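Local atomic coordinates of Beta/alpha-amylase (PDB entry 3VOC), a protein that hydrolyses alpha-1,4-glucosidic linkages of starch and related polysaccharides, its beta-amylase part releasing successive maltose units from the non-reducing chain ends. Residues Ser97-Lys102 with Gly130-Glu135. Sequence-based numbering, arbitrary orientation.
Sequences SWLSSK and GKQYDE. With CA (calcium ion), chain B.
Gln132 is bent at chi2 (-60°), which turns its amide toward the six-membered ring of Trp98 and the calcium. In Trp98, CG sits between the backbone N and the carbonyl carbon (chi1 49°), and the indole reaches out to the Gln132 side chain. The two meet at the ring edge: Trp98 CH2 lies 3.4 Å from Gln132 OE1, near the indole plane. Ring and amide planes are 62° apart. Gln132 OE1 also binds calcium at 2.3 Å. Glu135 OE1, about one helical turn on, binds the calcium at 2.2 Å. A water on the metal donates to Gln132 O at 2.8 Å. Glu48, Asp52 and Asn53 complete the site. Trp98 NE1 is hydrogen-bonded to the backbone O of Glu48, and the side chain also touches Asp52; the indole therefore borders the calcium site. With an alanine in place of Trp98, Glu48 O would probably lose this donor and a gap would open beside the Gln132 amide. Leu99 CD2 packs on Gln132 CG at 4.1 Å, and Trp44 touches both side chains. The contact belongs to the family 14 TIM-barrel domain. It joins the 3-10 turn between strand 92-93 and helix 105-108 to helix 127-144, which precedes barrel strand 153-156.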
loop_
_atom_site.group_PDB
_atom_site.type_symbol
_atom_site.label_atom_id
_atom_site.label_comp_id
_atom_site.label_asym_id
_atom_site.label_seq_id
_atom_site.Cartn_x
_atom_site.Cartn_y
_atom_site.Cartn_z
ATOM N N SER A 97 -16.926 -6.003 10.856
ATOM C CA SER A 97 -16.892 -6.193 12.304
ATOM C C SER A 97 -16.958 -7.649 12.755
ATOM O O SER A 97 -16.443 -7.975 13.834
ATOM C CB SER A 97 -17.984 -5.367 12.981
ATOM O OG SER A 97 -19.259 -5.819 12.547
ATOM N N TRP A 98 -17.580 -8.519 11.948
ATOM C CA TRP A 98 -17.719 -9.947 12.282
ATOM C C TRP A 98 -16.380 -10.696 12.266
ATOM O O TRP A 98 -16.272 -11.815 12.810
ATOM C CB TRP A 98 -18.731 -10.635 11.351
ATOM C CG TRP A 98 -18.467 -10.338 9.902
ATOM C CD1 TRP A 98 -19.082 -9.391 9.135
ATOM C CD2 TRP A 98 -17.494 -10.961 9.071
ATOM N NE1 TRP A 98 -18.562 -9.400 7.856
ATOM C CE2 TRP A 98 -17.581 -10.356 7.795
ATOM C CE3 TRP A 98 -16.573 -11.995 9.266
ATOM C CZ2 TRP A 98 -16.764 -10.735 6.731
ATOM C CZ3 TRP A 98 -15.755 -12.368 8.203
ATOM C CH2 TRP A 98 -15.857 -11.737 6.955
ATOM N N LEU A 99 -15.359 -10.102 11.638
ATOM C CA LEU A 99 -14.030 -10.733 11.585
ATOM C C LEU A 99 -13.496 -11.071 12.976
ATOM O O LEU A 99 -12.841 -12.095 13.161
ATOM C CB LEU A 99 -13.014 -9.864 10.823
ATOM C CG LEU A 99 -13.108 -9.917 9.291
ATOM C CD1 LEU A 99 -12.441 -8.696 8.652
ATOM C CD2 LEU A 99 -12.480 -11.213 8.733
ATOM N N SER A 100 -13.815 -10.213 13.938
ATOM C CA SER A 100 -13.380 -10.355 15.329
ATOM C C SER A 100 -13.860 -11.656 15.962
ATOM O O SER A 100 -13.271 -12.135 16.930
ATOM C CB SER A 100 -13.889 -9.165 16.152
ATOM O OG SER A 100 -15.314 -9.200 16.241
ATOM N N SER A 101 -14.941 -12.216 15.428
ATOM C CA SER A 101 -15.503 -13.438 15.976
ATOM C C SER A 101 -14.987 -14.681 15.230
ATOM O O SER A 101 -15.388 -15.803 15.535
ATOM C CB SER A 101 -17.036 -13.363 15.987
ATOM O OG SER A 101 -17.559 -13.493 14.680
ATOM N N LYS A 102 -14.065 -14.480 14.282
ATOM C CA LYS A 102 -13.568 -15.578 13.431
ATOM C C LYS A 102 -12.135 -16.057 13.732
ATOM O O LYS A 102 -11.706 -17.095 13.228
ATOM C CB LYS A 102 -13.702 -15.206 11.942
ATOM C CG LYS A 102 -15.143 -15.038 11.465
ATOM C CD LYS A 102 -15.910 -16.358 11.481
ATOM C CE LYS A 102 -17.224 -16.275 10.707
ATOM N NZ LYS A 102 -18.362 -15.812 11.572
ATOM N N GLY A 130 -5.707 -15.032 3.845
ATOM C CA GLY A 130 -5.702 -15.461 2.428
ATOM C C GLY A 130 -7.067 -15.944 1.973
ATOM O O GLY A 130 -7.540 -15.580 0.888
ATOM N N LYS A 131 -7.711 -16.742 2.817
ATOM C CA LYS A 131 -9.027 -17.308 2.512
ATOM C C LYS A 131 -10.043 -16.187 2.367
ATOM O O LYS A 131 -10.791 -16.155 1.399
ATOM C CB LYS A 131 -9.476 -18.292 3.611
ATOM C CG LYS A 131 -10.815 -18.966 3.310
ATOM C CD LYS A 131 -11.228 -19.965 4.392
ATOM C CE LYS A 131 -12.525 -20.662 3.989
ATOM N NZ LYS A 131 -13.172 -21.314 5.160
ATOM N N GLN A 132 -10.080 -15.278 3.342
ATOM C CA GLN A 132 -10.995 -14.129 3.268
ATOM C C GLN A 132 -10.807 -13.286 1.998
ATOM O O GLN A 132 -11.789 -12.908 1.365
ATOM C CB GLN A 132 -10.911 -13.256 4.524
ATOM C CG GLN A 132 -11.536 -13.894 5.778
ATOM C CD GLN A 132 -13.024 -14.212 5.635
ATOM O OE1 GLN A 132 -13.776 -13.498 4.962
ATOM N NE2 GLN A 132 -13.455 -15.286 6.290
ATOM N N TYR A 133 -9.560 -13.011 1.607
ATOM C CA TYR A 133 -9.332 -12.189 0.413
ATOM C C TYR A 133 -9.742 -12.954 -0.841
ATOM O O TYR A 133 -10.283 -12.382 -1.774
ATOM C CB TYR A 133 -7.867 -11.762 0.289
ATOM C CG TYR A 133 -7.366 -10.703 1.290
ATOM C CD1 TYR A 133 -7.964 -10.525 2.545
ATOM C CD2 TYR A 133 -6.249 -9.931 0.991
ATOM C CE1 TYR A 133 -7.469 -9.570 3.448
ATOM C CE2 TYR A 133 -5.749 -8.977 1.888
ATOM C CZ TYR A 133 -6.357 -8.819 3.117
ATOM O OH TYR A 133 -5.849 -7.900 4.004
ATOM N N ASP A 134 -9.460 -14.253 -0.850
ATOM C CA ASP A 134 -9.865 -15.135 -1.960
ATOM C C ASP A 134 -11.389 -15.076 -2.164
ATOM O O ASP A 134 -11.857 -14.899 -3.295
ATOM C CB ASP A 134 -9.366 -16.568 -1.685
ATOM C CG ASP A 134 -9.553 -17.519 -2.871
ATOM O OD1 ASP A 134 -9.689 -17.075 -4.026
ATOM O OD2 ASP A 134 -9.536 -18.738 -2.627
ATOM N N GLU A 135 -12.164 -15.203 -1.083
ATOM C CA GLU A 135 -13.628 -15.086 -1.176
ATOM C C GLU A 135 -14.072 -13.713 -1.683
ATOM O O GLU A 135 -15.017 -13.612 -2.466
ATOM C CB GLU A 135 -14.296 -15.320 0.182
ATOM C CG GLU A 135 -14.057 -16.709 0.785
ATOM C CD GLU A 135 -14.506 -16.784 2.235
ATOM O OE1 GLU A 135 -14.437 -15.757 2.957
ATOM O OE2 GLU A 135 -14.923 -17.878 2.662
HETATM CA CA CA B . -15.578 -13.912 3.548
HETATM O O HOH W 1 -14.459 -12.542 2.015
#